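Local coordinates for DUF411 domain-containing protein (Pseudomonas aeruginosa, PDB 6WIS) that probably contributes to bacterial copper resistance by binding copper in a cysteine-bridged tetranuclear cluster, at residues 5-16 and 54-64. Numbering follows the deposited sequence.
Sequences IDVHRDANCGCC and CHTGVIDGKFV. With CU (copper (II) ion), chain E; CU (copper (II) ion), chain C; CU (copper (II) ion), chain D; ZN (zinc ion), chain K.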
loop_
_atom_site.group_PDB
_atom_site.type_symbol
_atom_site.label_atom_id
_atom_site.label_comp_id
_atom_site.label_asym_id
_atom_site.label_seq_id
_atom_site.Cartn_x
_atom_site.Cartn_y
_atom_site.Cartn_z
ATOM N N ILE A 5 6.774 8.288 -4.242
ATOM C CA ILE A 5 6.456 7.402 -3.121
ATOM C C ILE A 5 7.722 6.655 -2.699
ATOM O O ILE A 5 8.507 6.213 -3.541
ATOM C CB ILE A 5 5.289 6.439 -3.469
ATOM C CG1 ILE A 5 4.865 5.603 -2.239
ATOM C CG2 ILE A 5 5.607 5.565 -4.690
ATOM C CD1 ILE A 5 3.557 4.841 -2.442
ATOM N N ASP A 6 7.949 6.547 -1.392
ATOM C CA ASP A 6 9.080 5.780 -0.871
ATOM C C ASP A 6 8.587 4.463 -0.276
ATOM O O ASP A 6 7.675 4.454 0.552
ATOM C CB ASP A 6 9.862 6.566 0.185
ATOM C CG ASP A 6 11.204 5.900 0.528
ATOM O OD1 ASP A 6 11.970 5.546 -0.418
ATOM O OD2 ASP A 6 11.496 5.735 1.734
ATOM N N VAL A 7 9.187 3.355 -0.697
ATOM C CA VAL A 7 8.692 2.019 -0.367
ATOM C C VAL A 7 9.724 1.278 0.482
ATOM O O VAL A 7 10.893 1.143 0.084
ATOM C CB VAL A 7 8.346 1.224 -1.630
ATOM C CG1 VAL A 7 7.827 -0.176 -1.254
ATOM C CG2 VAL A 7 7.288 2.001 -2.448
ATOM N N HIS A 8 9.284 0.796 1.643
ATOM C CA HIS A 8 10.046 -0.134 2.477
ATOM C C HIS A 8 9.452 -1.515 2.246
ATOM O O HIS A 8 8.260 -1.720 2.502
ATOM C CB HIS A 8 9.959 0.230 3.966
ATOM C CG HIS A 8 10.006 1.697 4.245
ATOM N ND1 HIS A 8 11.093 2.310 4.831
ATOM C CD2 HIS A 8 9.093 2.678 4.029
ATOM C CE1 HIS A 8 10.856 3.603 4.957
ATOM N NE2 HIS A 8 9.650 3.854 4.475
ATOM N N ARG A 9 10.257 -2.456 1.746
ATOM C CA ARG A 9 9.699 -3.736 1.324
ATOM C C ARG A 9 10.434 -4.919 1.948
ATOM O O ARG A 9 11.629 -4.853 2.246
ATOM C CB ARG A 9 9.701 -3.867 -0.208
ATOM C CG ARG A 9 11.076 -3.743 -0.860
ATOM C CD ARG A 9 11.005 -4.036 -2.357
ATOM N NE ARG A 9 12.215 -3.644 -3.064
ATOM C CZ ARG A 9 13.202 -4.472 -3.419
ATOM N NH1 ARG A 9 13.144 -5.765 -3.127
ATOM N NH2 ARG A 9 14.250 -3.997 -4.084
ATOM N N ASP A 10 9.682 -6.006 2.130
ATOM C CA ASP A 10 10.218 -7.264 2.640
ATOM C C ASP A 10 11.359 -7.771 1.769
ATOM O O ASP A 10 11.347 -7.618 0.540
ATOM C CB ASP A 10 9.117 -8.310 2.687
ATOM C CG ASP A 10 8.295 -8.227 3.950
ATOM O OD1 ASP A 10 8.612 -7.372 4.808
ATOM O OD2 ASP A 10 7.343 -9.020 4.090
ATOM N N ALA A 11 12.361 -8.360 2.408
ATOM C CA ALA A 11 13.427 -8.992 1.636
ATOM C C ALA A 11 12.870 -10.170 0.841
ATOM O O ALA A 11 11.967 -10.874 1.303
ATOM C CB ALA A 11 14.560 -9.473 2.557
ATOM N N ASN A 12 13.408 -10.363 -0.373
ATOM C CA ASN A 12 13.166 -11.570 -1.186
ATOM C C ASN A 12 11.691 -11.738 -1.542
ATOM O O ASN A 12 11.154 -12.848 -1.562
ATOM C CB ASN A 12 13.695 -12.836 -0.496
ATOM C CG ASN A 12 13.716 -14.045 -1.445
ATOM O OD1 ASN A 12 14.241 -13.954 -2.558
ATOM N ND2 ASN A 12 13.098 -15.147 -1.034
ATOM N N CYS A 13 11.016 -10.624 -1.811
ATOM C CA CYS A 13 9.582 -10.617 -2.079
ATOM C C CYS A 13 9.390 -10.059 -3.489
ATOM O O CYS A 13 9.650 -8.877 -3.737
ATOM C CB CYS A 13 8.839 -9.787 -1.028
ATOM S SG CYS A 13 7.048 -9.995 -1.002
ATOM N N GLY A 14 8.976 -10.922 -4.413
ATOM C CA GLY A 14 8.870 -10.563 -5.815
ATOM C C GLY A 14 7.685 -9.674 -6.110
ATOM O O GLY A 14 7.796 -8.765 -6.943
ATOM N N CYS A 15 6.563 -9.900 -5.405
ATOM C CA CYS A 15 5.349 -9.117 -5.645
ATOM C C CYS A 15 5.543 -7.635 -5.322
ATOM O O CYS A 15 4.985 -6.774 -6.012
ATOM C CB CYS A 15 4.187 -9.693 -4.832
ATOM S SG CYS A 15 4.706 -10.008 -3.126
ATOM N N CYS A 16 6.317 -7.311 -4.274
ATOM C CA CYS A 16 6.599 -5.908 -3.964
ATOM C C CYS A 16 7.246 -5.198 -5.148
ATOM O O CYS A 16 6.894 -4.057 -5.464
ATOM C CB CYS A 16 7.521 -5.774 -2.741
ATOM S SG CYS A 16 7.096 -6.744 -1.259
ATOM N N CYS A 54 3.244 -7.001 3.004
ATOM C CA CYS A 54 4.635 -7.311 2.670
ATOM C C CYS A 54 5.495 -6.072 2.401
ATOM O O CYS A 54 6.724 -6.189 2.262
ATOM C CB CYS A 54 4.641 -8.219 1.433
ATOM S SG CYS A 54 3.518 -7.535 0.154
ATOM N N HIS A 55 4.887 -4.897 2.271
ATOM C CA HIS A 55 5.665 -3.681 2.055
ATOM C C HIS A 55 4.868 -2.494 2.590
ATOM O O HIS A 55 3.655 -2.579 2.764
ATOM C CB HIS A 55 5.991 -3.478 0.565
ATOM C CG HIS A 55 4.779 -3.235 -0.291
ATOM N ND1 HIS A 55 4.282 -4.173 -1.173
ATOM C CD2 HIS A 55 3.954 -2.160 -0.387
ATOM C CE1 HIS A 55 3.210 -3.691 -1.779
ATOM N NE2 HIS A 55 2.975 -2.478 -1.306
ATOM N N THR A 56 5.555 -1.379 2.823
ATOM C CA THR A 56 4.923 -0.162 3.330
ATOM C C THR A 56 5.450 1.014 2.517
ATOM O O THR A 56 6.660 1.248 2.499
ATOM C CB THR A 56 5.214 0.063 4.818
ATOM O OG1 THR A 56 4.838 -1.103 5.576
ATOM C CG2 THR A 56 4.420 1.272 5.325
ATOM N N GLY A 57 4.552 1.721 1.811
ATOM C CA GLY A 57 4.916 2.932 1.096
ATOM C C GLY A 57 4.571 4.175 1.907
ATOM O O GLY A 57 3.737 4.116 2.809
ATOM N N VAL A 58 5.238 5.294 1.603
ATOM C CA VAL A 58 4.950 6.575 2.259
ATOM C C VAL A 58 4.831 7.633 1.180
ATOM O O VAL A 58 5.759 7.819 0.379
ATOM C CB VAL A 58 6.024 6.990 3.286
ATOM C CG1 VAL A 58 5.542 8.243 4.061
ATOM C CG2 VAL A 58 6.301 5.851 4.279
ATOM N N ILE A 59 3.699 8.330 1.148
ATOM C CA ILE A 59 3.514 9.375 0.147
ATOM C C ILE A 59 2.896 10.570 0.852
ATOM O O ILE A 59 1.857 10.433 1.505
ATOM C CB ILE A 59 2.651 8.933 -1.058
ATOM C CG1 ILE A 59 2.439 10.115 -2.024
ATOM C CG2 ILE A 59 1.289 8.324 -0.618
ATOM C CD1 ILE A 59 2.152 9.678 -3.479
ATOM N N ASP A 60 3.569 11.719 0.768
ATOM C CA ASP A 60 3.065 12.978 1.314
ATOM C C ASP A 60 2.571 12.794 2.745
ATOM O O ASP A 60 1.535 13.329 3.146
ATOM C CB ASP A 60 1.976 13.563 0.404
ATOM C CG ASP A 60 2.516 13.936 -0.990
ATOM O OD1 ASP A 60 3.566 14.624 -1.096
ATOM O OD2 ASP A 60 1.894 13.523 -1.991
ATOM N N GLY A 61 3.305 11.980 3.511
ATOM C CA GLY A 61 3.038 11.777 4.907
ATOM C C GLY A 61 2.111 10.631 5.261
ATOM O O GLY A 61 2.016 10.287 6.446
ATOM N N LYS A 62 1.426 10.024 4.292
ATOM C CA LYS A 62 0.453 8.973 4.573
ATOM C C LYS A 62 1.024 7.614 4.178
ATOM O O LYS A 62 1.824 7.519 3.238
ATOM C CB LYS A 62 -0.845 9.239 3.817
ATOM C CG LYS A 62 -1.356 10.679 3.982
ATOM C CD LYS A 62 -2.724 10.849 3.342
ATOM C CE LYS A 62 -3.287 12.257 3.636
ATOM N NZ LYS A 62 -4.688 12.284 3.164
ATOM N N PHE A 63 0.626 6.564 4.899
ATOM C CA PHE A 63 1.159 5.232 4.609
ATOM C C PHE A 63 0.279 4.492 3.602
ATOM O O PHE A 63 -0.931 4.705 3.519
ATOM C CB PHE A 63 1.337 4.383 5.885
ATOM C CG PHE A 63 0.049 3.991 6.592
ATOM C CD1 PHE A 63 -0.752 2.963 6.110
ATOM C CD2 PHE A 63 -0.303 4.604 7.791
ATOM C CE1 PHE A 63 -1.901 2.601 6.770
ATOM C CE2 PHE A 63 -1.441 4.239 8.465
ATOM C CZ PHE A 63 -2.244 3.240 7.961
ATOM N N VAL A 64 0.914 3.608 2.840
ATOM C CA VAL A 64 0.272 2.803 1.801
ATOM C C VAL A 64 0.729 1.384 2.102
ATOM O O VAL A 64 1.883 1.039 1.845
ATOM C CB VAL A 64 0.685 3.228 0.385
ATOM C CG1 VAL A 64 0.044 2.305 -0.670
ATOM C CG2 VAL A 64 0.316 4.742 0.117
HETATM CU CU CU E . 6.336 -8.450 -2.492
HETATM CU CU CU C . 5.026 -6.210 -0.880
HETATM CU CU CU D . 3.593 -8.429 -1.955
HETATM ZN ZN ZN K . 12.852 1.325 5.382
#
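Cys54 and Cys16 meet through a shared copper ion, in a contact whose copper ligands gather at one end of a short antiparallel ladder. Cys54 stands just before strand 55-59. Its thiolate bridges two copper ions: one bond of 2.3 Å links Cys54 SG to the copper shared with Cys16 and His55, the other leads to the copper shared with Cys15 and, from farther along the chain, His67. Cys16 SG bridges in turn to the copper also held by Cys13 and Cys15, so that sulfur and metal alternate from one segment to the other. Cys15 SG also binds a fourth copper, with Met90 and Met97. The His55 ring completes the first of these sites through ND1, 2.2 Å from the copper, and meets Cys16 SG in its own plane, at the edge.

The same Cys54 is tied through its main chain, its carbonyl O receiving Asp10 N at 3.0 Å where strand 5-9 gives way to the loop leading to helix 14-24. Beyond it, Thr56 with His8 and Val58 with Asp6 form hydrogen-bonded pairs, the Thr56 N to His8 O bond being short at 2.7 Å and nearly straight (167°). The His8 ring turns an edge to Thr56 O and Val58 CG2 while ND1 binds zinc with His33 and Glu35. At the far end Ile5 reaches over Gly57, its CG1 anti to the backbone N (chi1 -174°); CD1 packs crosswise on Val64 CG2 at 4.1 Å, and CG1 rests near Ile59 CB.

Val64 belongs to the hairpin closed by the type I' turn Ile59-Lys62. At the opposite end, a loop, the start of helix 14-24 and the residue before strand 55-59 supply the thiolates, and the start of that strand one imidazole, of CopG's cysteine-bridged tetranuclear copper cluster.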